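Local coordinates for FAA hydrolase family protein (Pseudomonas aeruginosa, PDB 6J5Y) that probably hydrolyses fumarylpyruvate, as a member of the fumarylacetoacetate hydrolase family, and binds manganese and pyruvate together, at residues Y79-A87 with I159-Q169; L98-Y108 with S179-L187. One frame throughout, in Å; residues are numbered along the deposited sequence.

Interaction 1. Residues Y79-A87 with I159-Q169. With MN (manganese (II) ion), chain C; PYR (pyruvic acid), chain B.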
# COMPACT_ATOMS: atom_id res chain seq x y z
N TYR A 79 -0.88 -9.89 -13.55
CA TYR A 79 -0.61 -8.57 -12.93
C TYR A 79 -1.83 -8.23 -12.07
O TYR A 79 -2.90 -7.92 -12.65
CB TYR A 79 -0.27 -7.57 -14.03
CG TYR A 79 -0.08 -6.12 -13.63
CD1 TYR A 79 0.81 -5.76 -12.63
CD2 TYR A 79 -0.74 -5.10 -14.31
CE1 TYR A 79 0.99 -4.43 -12.28
CE2 TYR A 79 -0.55 -3.77 -13.99
CZ TYR A 79 0.34 -3.43 -12.98
OH TYR A 79 0.51 -2.12 -12.63
N HIS A 80 -1.65 -8.24 -10.74
CA HIS A 80 -2.72 -8.10 -9.73
C HIS A 80 -2.79 -6.70 -9.13
O HIS A 80 -1.75 -6.11 -8.78
CB HIS A 80 -2.61 -9.14 -8.62
CG HIS A 80 -3.13 -10.47 -9.02
ND1 HIS A 80 -3.82 -11.29 -8.14
CD2 HIS A 80 -3.10 -11.12 -10.21
CE1 HIS A 80 -4.17 -12.41 -8.76
NE2 HIS A 80 -3.76 -12.33 -10.03
N TYR A 81 -4.02 -6.20 -9.01
CA TYR A 81 -4.38 -5.05 -8.15
C TYR A 81 -4.51 -5.57 -6.72
O TYR A 81 -4.80 -6.78 -6.56
CB TYR A 81 -5.70 -4.41 -8.59
CG TYR A 81 -6.86 -5.37 -8.58
CD1 TYR A 81 -7.53 -5.67 -7.41
CD2 TYR A 81 -7.24 -6.03 -9.74
CE1 TYR A 81 -8.56 -6.59 -7.38
CE2 TYR A 81 -8.31 -6.92 -9.73
CZ TYR A 81 -8.97 -7.21 -8.55
OH TYR A 81 -10.00 -8.10 -8.54
N GLU A 82 -4.24 -4.70 -5.75
CA GLU A 82 -4.53 -4.91 -4.30
C GLU A 82 -4.80 -3.56 -3.65
O GLU A 82 -3.80 -2.80 -3.49
CB GLU A 82 -3.32 -5.51 -3.59
CG GLU A 82 -2.87 -6.89 -4.06
CD GLU A 82 -1.81 -7.53 -3.17
OE1 GLU A 82 -1.37 -6.89 -2.22
OE2 GLU A 82 -1.41 -8.67 -3.44
N ILE A 83 -6.06 -3.23 -3.27
CA ILE A 83 -6.36 -1.92 -2.61
C ILE A 83 -5.90 -2.00 -1.15
O ILE A 83 -6.04 -3.09 -0.54
CB ILE A 83 -7.85 -1.54 -2.75
CG1 ILE A 83 -8.07 -0.05 -2.51
CG2 ILE A 83 -8.74 -2.38 -1.87
CD1 ILE A 83 -7.35 0.85 -3.49
N GLU A 84 -5.33 -0.92 -0.60
CA GLU A 84 -4.76 -0.94 0.77
C GLU A 84 -4.87 0.45 1.40
O GLU A 84 -4.66 1.46 0.67
CB GLU A 84 -3.30 -1.41 0.75
CG GLU A 84 -3.04 -2.67 -0.05
CD GLU A 84 -1.86 -3.53 0.38
OE1 GLU A 84 -1.14 -3.16 1.36
OE2 GLU A 84 -1.68 -4.59 -0.26
N LEU A 85 -5.20 0.49 2.70
CA LEU A 85 -4.96 1.67 3.56
C LEU A 85 -3.46 1.86 3.75
O LEU A 85 -2.77 0.90 4.17
CB LEU A 85 -5.68 1.52 4.90
CG LEU A 85 -5.41 2.61 5.93
CD1 LEU A 85 -6.08 3.92 5.55
CD2 LEU A 85 -5.87 2.16 7.31
N VAL A 86 -2.99 3.07 3.46
CA VAL A 86 -1.59 3.49 3.68
C VAL A 86 -1.60 4.45 4.85
O VAL A 86 -2.39 5.44 4.83
CB VAL A 86 -0.92 4.11 2.44
CG1 VAL A 86 0.54 4.40 2.72
CG2 VAL A 86 -1.05 3.22 1.21
N ALA A 87 -0.74 4.16 5.81
CA ALA A 87 -0.40 5.03 6.95
C ALA A 87 0.97 5.67 6.68
O ALA A 87 1.92 4.90 6.37
CB ALA A 87 -0.40 4.22 8.21
N ILE A 159 -13.41 0.00 2.57
CA ILE A 159 -12.29 -0.07 1.59
C ILE A 159 -12.79 -0.91 0.42
O ILE A 159 -13.34 -2.04 0.63
CB ILE A 159 -11.02 -0.63 2.24
CG1 ILE A 159 -9.85 -0.73 1.25
CG2 ILE A 159 -11.30 -1.95 2.95
CD1 ILE A 159 -8.49 -0.85 1.90
N SER A 160 -12.64 -0.38 -0.79
CA SER A 160 -13.28 -0.94 -2.00
C SER A 160 -12.39 -0.72 -3.22
O SER A 160 -11.67 0.33 -3.28
CB SER A 160 -14.63 -0.32 -2.18
OG SER A 160 -14.47 1.02 -2.62
N LEU A 161 -12.45 -1.66 -4.15
CA LEU A 161 -11.75 -1.57 -5.45
C LEU A 161 -12.72 -2.04 -6.52
O LEU A 161 -13.26 -3.18 -6.39
CB LEU A 161 -10.50 -2.44 -5.47
CG LEU A 161 -9.61 -2.24 -6.69
CD1 LEU A 161 -8.18 -2.60 -6.36
CD2 LEU A 161 -10.07 -3.06 -7.88
N GLN A 162 -12.94 -1.21 -7.53
CA GLN A 162 -13.75 -1.64 -8.68
C GLN A 162 -12.86 -1.63 -9.92
O GLN A 162 -11.89 -0.83 -9.98
CB GLN A 162 -15.04 -0.81 -8.78
CG GLN A 162 -14.81 0.68 -8.96
CD GLN A 162 -16.08 1.35 -9.43
OE1 GLN A 162 -16.16 1.82 -10.56
NE2 GLN A 162 -17.08 1.35 -8.57
N VAL A 163 -13.12 -2.58 -10.82
CA VAL A 163 -12.46 -2.62 -12.14
C VAL A 163 -13.56 -2.51 -13.18
O VAL A 163 -14.47 -3.39 -13.17
CB VAL A 163 -11.60 -3.88 -12.33
CG1 VAL A 163 -11.05 -3.96 -13.74
CG2 VAL A 163 -10.47 -3.95 -11.30
N ASP A 164 -13.48 -1.49 -14.03
CA ASP A 164 -14.42 -1.27 -15.16
C ASP A 164 -15.85 -1.30 -14.61
O ASP A 164 -16.69 -1.95 -15.24
CB ASP A 164 -14.21 -2.32 -16.24
CG ASP A 164 -12.89 -2.17 -16.98
OD1 ASP A 164 -12.35 -1.05 -17.01
OD2 ASP A 164 -12.42 -3.18 -17.53
N GLY A 165 -16.08 -0.67 -13.45
CA GLY A 165 -17.42 -0.45 -12.86
C GLY A 165 -17.89 -1.60 -11.99
O GLY A 165 -18.99 -1.47 -11.39
N GLU A 166 -17.11 -2.69 -11.92
CA GLU A 166 -17.46 -3.97 -11.23
C GLU A 166 -16.72 -4.01 -9.90
O GLU A 166 -15.48 -3.89 -9.91
CB GLU A 166 -17.05 -5.20 -12.06
CG GLU A 166 -17.71 -5.31 -13.42
CD GLU A 166 -19.07 -6.00 -13.48
OE1 GLU A 166 -19.36 -6.85 -12.59
OE2 GLU A 166 -19.85 -5.71 -14.44
N ASP A 167 -17.43 -4.16 -8.79
CA ASP A 167 -16.78 -4.29 -7.46
C ASP A 167 -15.95 -5.58 -7.49
O ASP A 167 -16.43 -6.58 -8.05
CB ASP A 167 -17.79 -4.26 -6.31
CG ASP A 167 -18.36 -2.87 -6.13
OD1 ASP A 167 -17.58 -1.89 -6.22
OD2 ASP A 167 -19.60 -2.76 -5.92
N ARG A 168 -14.73 -5.50 -6.98
CA ARG A 168 -13.79 -6.63 -6.90
C ARG A 168 -13.40 -6.82 -5.43
O ARG A 168 -13.39 -7.96 -4.97
CB ARG A 168 -12.64 -6.37 -7.88
CG ARG A 168 -13.09 -6.06 -9.30
CD ARG A 168 -13.81 -7.18 -10.04
NE ARG A 168 -12.93 -8.32 -10.15
CZ ARG A 168 -12.04 -8.52 -11.12
NH1 ARG A 168 -11.27 -9.58 -11.10
NH2 ARG A 168 -11.98 -7.71 -12.16
N GLN A 169 -13.15 -5.72 -4.71
CA GLN A 169 -12.85 -5.76 -3.26
C GLN A 169 -13.77 -4.79 -2.52
O GLN A 169 -13.94 -3.65 -2.97
CB GLN A 169 -11.38 -5.41 -2.99
CG GLN A 169 -10.43 -6.24 -3.81
CD GLN A 169 -9.00 -5.92 -3.46
OE1 GLN A 169 -8.43 -4.94 -3.96
NE2 GLN A 169 -8.42 -6.73 -2.59
MN MN C . -0.43 -6.10 -0.44
C PYR B . -1.12 -8.65 0.88
O PYR B . -1.49 -7.46 0.82
OXT PYR B . -1.77 -9.51 1.52
CA PYR B . 0.01 -8.94 0.29
O3 PYR B . 0.64 -8.01 -0.23
CB PYR B . 0.62 -10.31 0.22
O HOH W 1 0.68 -5.29 1.24
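Over one face of the Y81 ring lies L161, whose CD2 sits 4.0 Å from the ring centroid in a CH-pi contact. At the ring edge, in plane, comes Q169 OE1, while V163 CG2 approaches obliquely. R168 is bent so that one face of its guanidinium lies under Y81 OH, the two planes 82° apart; its nitrogens make no hydrogen bond there, and the phenol OH is hydrogen-bonded to G206 O. With chi1 at 58°, Y81 CG stands between its own N and carbonyl carbon, which swings the ring across to the hairpin 159-169. Q169, extended beyond CG, presents a lone pair of OE1 to I83 N at 3.0 Å and nearly straight, 170°, and its NE2 bonds T203 OG1. I83 CG2 rests on I159 CG1 at 3.7 Å. The side chains of E82 and E84 leave the backbone on the side away from the hairpin; E82 OE1 and E84 OE2 bind the manganese, as does D113. E82 OE2 is salt-bridged to R117, and E84 OE1 bonds G202 N and a metal-bound water. Pyruvate chelates the same ion through O and O3: this is the metal and pyruvate site of an FAH-family enzyme, with the bulged hairpin packed behind it.

Interaction 2. Residues L98-Y108 with S179-L187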
# COMPACT_ATOMS: atom_id res chain seq x y z
N LEU A 98 2.00 -0.11 21.92
CA LEU A 98 0.68 -0.14 21.21
C LEU A 98 -0.12 1.12 21.54
O LEU A 98 -0.74 1.67 20.63
CB LEU A 98 -0.12 -1.39 21.60
CG LEU A 98 0.54 -2.73 21.27
CD1 LEU A 98 -0.30 -3.87 21.82
CD2 LEU A 98 0.72 -2.89 19.76
N GLU A 99 -0.08 1.57 22.78
CA GLU A 99 -0.90 2.71 23.28
C GLU A 99 -0.52 4.04 22.61
O GLU A 99 -1.37 4.93 22.57
CB GLU A 99 -0.79 2.81 24.79
CG GLU A 99 -1.39 1.61 25.51
CD GLU A 99 -0.45 0.44 25.69
OE1 GLU A 99 0.72 0.62 25.37
OE2 GLU A 99 -0.89 -0.66 26.15
N GLN A 100 0.70 4.23 22.12
CA GLN A 100 1.10 5.52 21.48
C GLN A 100 1.38 5.33 19.98
O GLN A 100 1.79 6.31 19.34
CB GLN A 100 2.32 6.13 22.18
CG GLN A 100 3.56 5.25 22.14
CD GLN A 100 4.84 6.02 22.38
OE1 GLN A 100 5.36 6.11 23.51
NE2 GLN A 100 5.37 6.59 21.31
N ALA A 101 1.19 4.12 19.43
CA ALA A 101 1.66 3.74 18.08
C ALA A 101 1.00 4.62 17.01
O ALA A 101 1.70 5.16 16.15
CB ALA A 101 1.37 2.28 17.84
N GLU A 102 -0.32 4.78 17.06
CA GLU A 102 -1.07 5.60 16.08
C GLU A 102 -0.65 7.06 16.16
O GLU A 102 -0.80 7.76 15.15
CB GLU A 102 -2.56 5.51 16.32
CG GLU A 102 -3.17 4.33 15.62
CD GLU A 102 -4.53 3.97 16.17
OE1 GLU A 102 -5.41 3.68 15.37
OE2 GLU A 102 -4.68 3.99 17.42
N GLU A 103 -0.11 7.50 17.30
CA GLU A 103 0.39 8.89 17.45
C GLU A 103 1.58 9.11 16.51
O GLU A 103 1.86 10.30 16.18
CB GLU A 103 0.77 9.19 18.90
CG GLU A 103 1.03 10.67 19.14
CD GLU A 103 2.47 11.04 19.42
OE1 GLU A 103 2.97 10.71 20.53
OE2 GLU A 103 3.10 11.69 18.56
N HIS A 104 2.24 8.04 16.04
CA HIS A 104 3.39 8.16 15.10
C HIS A 104 2.90 8.34 13.66
O HIS A 104 3.73 8.66 12.79
CB HIS A 104 4.34 6.95 15.24
CG HIS A 104 5.03 6.99 16.56
ND1 HIS A 104 6.40 7.23 16.69
CD2 HIS A 104 4.53 6.92 17.82
CE1 HIS A 104 6.71 7.26 17.97
NE2 HIS A 104 5.58 7.08 18.69
N VAL A 105 1.60 8.15 13.41
CA VAL A 105 1.03 8.20 12.04
C VAL A 105 0.56 9.63 11.78
O VAL A 105 -0.45 10.03 12.38
CB VAL A 105 -0.10 7.18 11.85
CG1 VAL A 105 -0.73 7.28 10.48
CG2 VAL A 105 0.40 5.76 12.10
N TRP A 106 1.25 10.32 10.88
CA TRP A 106 0.93 11.71 10.47
C TRP A 106 -0.34 11.75 9.61
O TRP A 106 -0.98 12.84 9.55
CB TRP A 106 2.10 12.31 9.69
CG TRP A 106 1.95 13.78 9.57
CD1 TRP A 106 2.32 14.72 10.49
CD2 TRP A 106 1.35 14.50 8.48
NE1 TRP A 106 2.00 15.97 10.04
CE2 TRP A 106 1.39 15.87 8.82
CE3 TRP A 106 0.77 14.13 7.26
CZ2 TRP A 106 0.89 16.86 7.98
CZ3 TRP A 106 0.28 15.11 6.43
CH2 TRP A 106 0.35 16.46 6.78
N GLY A 107 -0.64 10.69 8.86
CA GLY A 107 -1.73 10.75 7.86
C GLY A 107 -1.98 9.41 7.19
O GLY A 107 -1.26 8.43 7.51
N TYR A 108 -2.98 9.38 6.30
CA TYR A 108 -3.52 8.16 5.65
C TYR A 108 -3.82 8.47 4.18
O TYR A 108 -4.04 9.65 3.82
CB TYR A 108 -4.77 7.66 6.39
CG TYR A 108 -4.57 7.30 7.84
CD1 TYR A 108 -4.62 8.28 8.82
CD2 TYR A 108 -4.36 5.99 8.25
CE1 TYR A 108 -4.45 7.98 10.16
CE2 TYR A 108 -4.17 5.68 9.59
CZ TYR A 108 -4.23 6.67 10.55
OH TYR A 108 -4.01 6.40 11.89
N SER A 179 -4.05 -4.27 13.35
CA SER A 179 -4.52 -2.87 13.19
C SER A 179 -3.33 -1.97 12.82
O SER A 179 -2.17 -2.40 12.99
CB SER A 179 -5.16 -2.41 14.48
OG SER A 179 -4.18 -2.34 15.52
N VAL A 180 -3.60 -0.73 12.43
CA VAL A 180 -2.53 0.27 12.17
C VAL A 180 -1.59 0.28 13.37
O VAL A 180 -0.35 0.26 13.17
CB VAL A 180 -3.12 1.66 11.87
CG1 VAL A 180 -2.03 2.72 11.88
CG2 VAL A 180 -3.86 1.66 10.53
N ALA A 181 -2.14 0.37 14.59
CA ALA A 181 -1.38 0.51 15.85
C ALA A 181 -0.46 -0.69 16.06
O ALA A 181 0.69 -0.50 16.39
CB ALA A 181 -2.34 0.66 17.01
N GLU A 182 -1.00 -1.90 15.91
CA GLU A 182 -0.22 -3.15 15.96
C GLU A 182 0.88 -3.19 14.89
O GLU A 182 2.01 -3.64 15.21
CB GLU A 182 -1.18 -4.31 15.78
CG GLU A 182 -1.96 -4.66 17.03
CD GLU A 182 -3.18 -5.51 16.74
OE1 GLU A 182 -3.96 -5.11 15.86
OE2 GLU A 182 -3.33 -6.56 17.36
N THR A 183 0.56 -2.83 13.64
CA THR A 183 1.54 -2.93 12.51
C THR A 183 2.69 -1.96 12.79
O THR A 183 3.85 -2.32 12.55
CB THR A 183 0.88 -2.72 11.13
OG1 THR A 183 0.40 -1.38 11.00
CG2 THR A 183 -0.26 -3.67 10.85
N VAL A 184 2.40 -0.75 13.27
CA VAL A 184 3.46 0.24 13.60
C VAL A 184 4.33 -0.29 14.76
O VAL A 184 5.54 -0.26 14.62
CB VAL A 184 2.84 1.61 13.91
CG1 VAL A 184 3.80 2.57 14.59
CG2 VAL A 184 2.23 2.21 12.66
N SER A 185 3.73 -0.75 15.86
CA SER A 185 4.45 -1.37 16.99
C SER A 185 5.32 -2.51 16.46
O SER A 185 6.51 -2.51 16.75
CB SER A 185 3.54 -1.89 18.09
OG SER A 185 3.06 -0.81 18.84
N TYR A 186 4.74 -3.44 15.71
CA TYR A 186 5.49 -4.69 15.36
C TYR A 186 6.60 -4.37 14.35
O TYR A 186 7.72 -4.85 14.52
CB TYR A 186 4.54 -5.82 14.98
CG TYR A 186 3.55 -6.18 16.06
CD1 TYR A 186 3.76 -5.82 17.39
CD2 TYR A 186 2.39 -6.87 15.76
CE1 TYR A 186 2.85 -6.16 18.38
CE2 TYR A 186 1.48 -7.23 16.74
CZ TYR A 186 1.70 -6.85 18.05
OH TYR A 186 0.79 -7.15 19.03
N LEU A 187 6.32 -3.57 13.33
CA LEU A 187 7.35 -3.09 12.37
C LEU A 187 8.53 -2.48 13.15
O LEU A 187 9.71 -2.77 12.81
CB LEU A 187 6.68 -2.06 11.46
CG LEU A 187 7.14 -1.90 10.02
CD1 LEU A 187 7.39 -3.22 9.29
CD2 LEU A 187 6.09 -1.07 9.29
O HOH W 2 -5.04 1.01 15.09
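L98 sits knob-into-hole on the helix 180-187, among A181, E182, S185 and Y186. Its CD2 branch does the touching: it presses on S185 CB at 3.4 Å, tighter than usual for two carbons, and reaches Y186 CE1 obliquely at 4.1 Å. S185 OG lies beside the same methyl, but its hydrogen bond is made with I96 O, just ahead of the segment. One turn on, A101 brings the two backbones together: CA atoms of A101 and A181 are 5.0 Å apart, and A101 CB meets A181 O at 3.2 Å. Small side chains on both sides permit that approach. V184 CG1 then packs on A101 CB, and V184 CG2 on V105 CG2. V180 splits its branches: CG1, anti to N (chi1 169°), goes to V105 CG2 at 3.9 Å, while CG2 meets the edge of the Y108 ring at CE2. The E102 side chain runs alongside A181 CB to a salt bridge with R155, and a water accepting from A181 N donates weakly to E102 OE1. S179 and E182 close the helix start as a capping box: E182 N gives to S179 OG, and S179 N and OG reach E182 OE1 from opposite faces of its carboxylate. The helix thus lies against the 98-104 turns and the start of strand 105-116, with V180 and Y108 both resting on L85 of the adjacent strand 79-89.

Both interactions lean on strand 79-89, which pairs antiparallel with strand 105-116, and they meet where V86 O touches Y108 CB and where A87 CB packs on V105 CG1. Each is largely buried, with an exposed margin at R168 in interaction 1 and at L98 in interaction 2. Their chemistry differs: interaction 1 joins a hairpin of a second sheet to the strand carrying two metal ligands, combining apolar packing with a side-chain-to-backbone hydrogen bond, whereas interaction 2 joins helix to helical turns and strand through methyl packing, with the V180 side chain about 14 Å from the manganese. The segments alternate along the chain, and strand 166-172 leads on to helix 180-190.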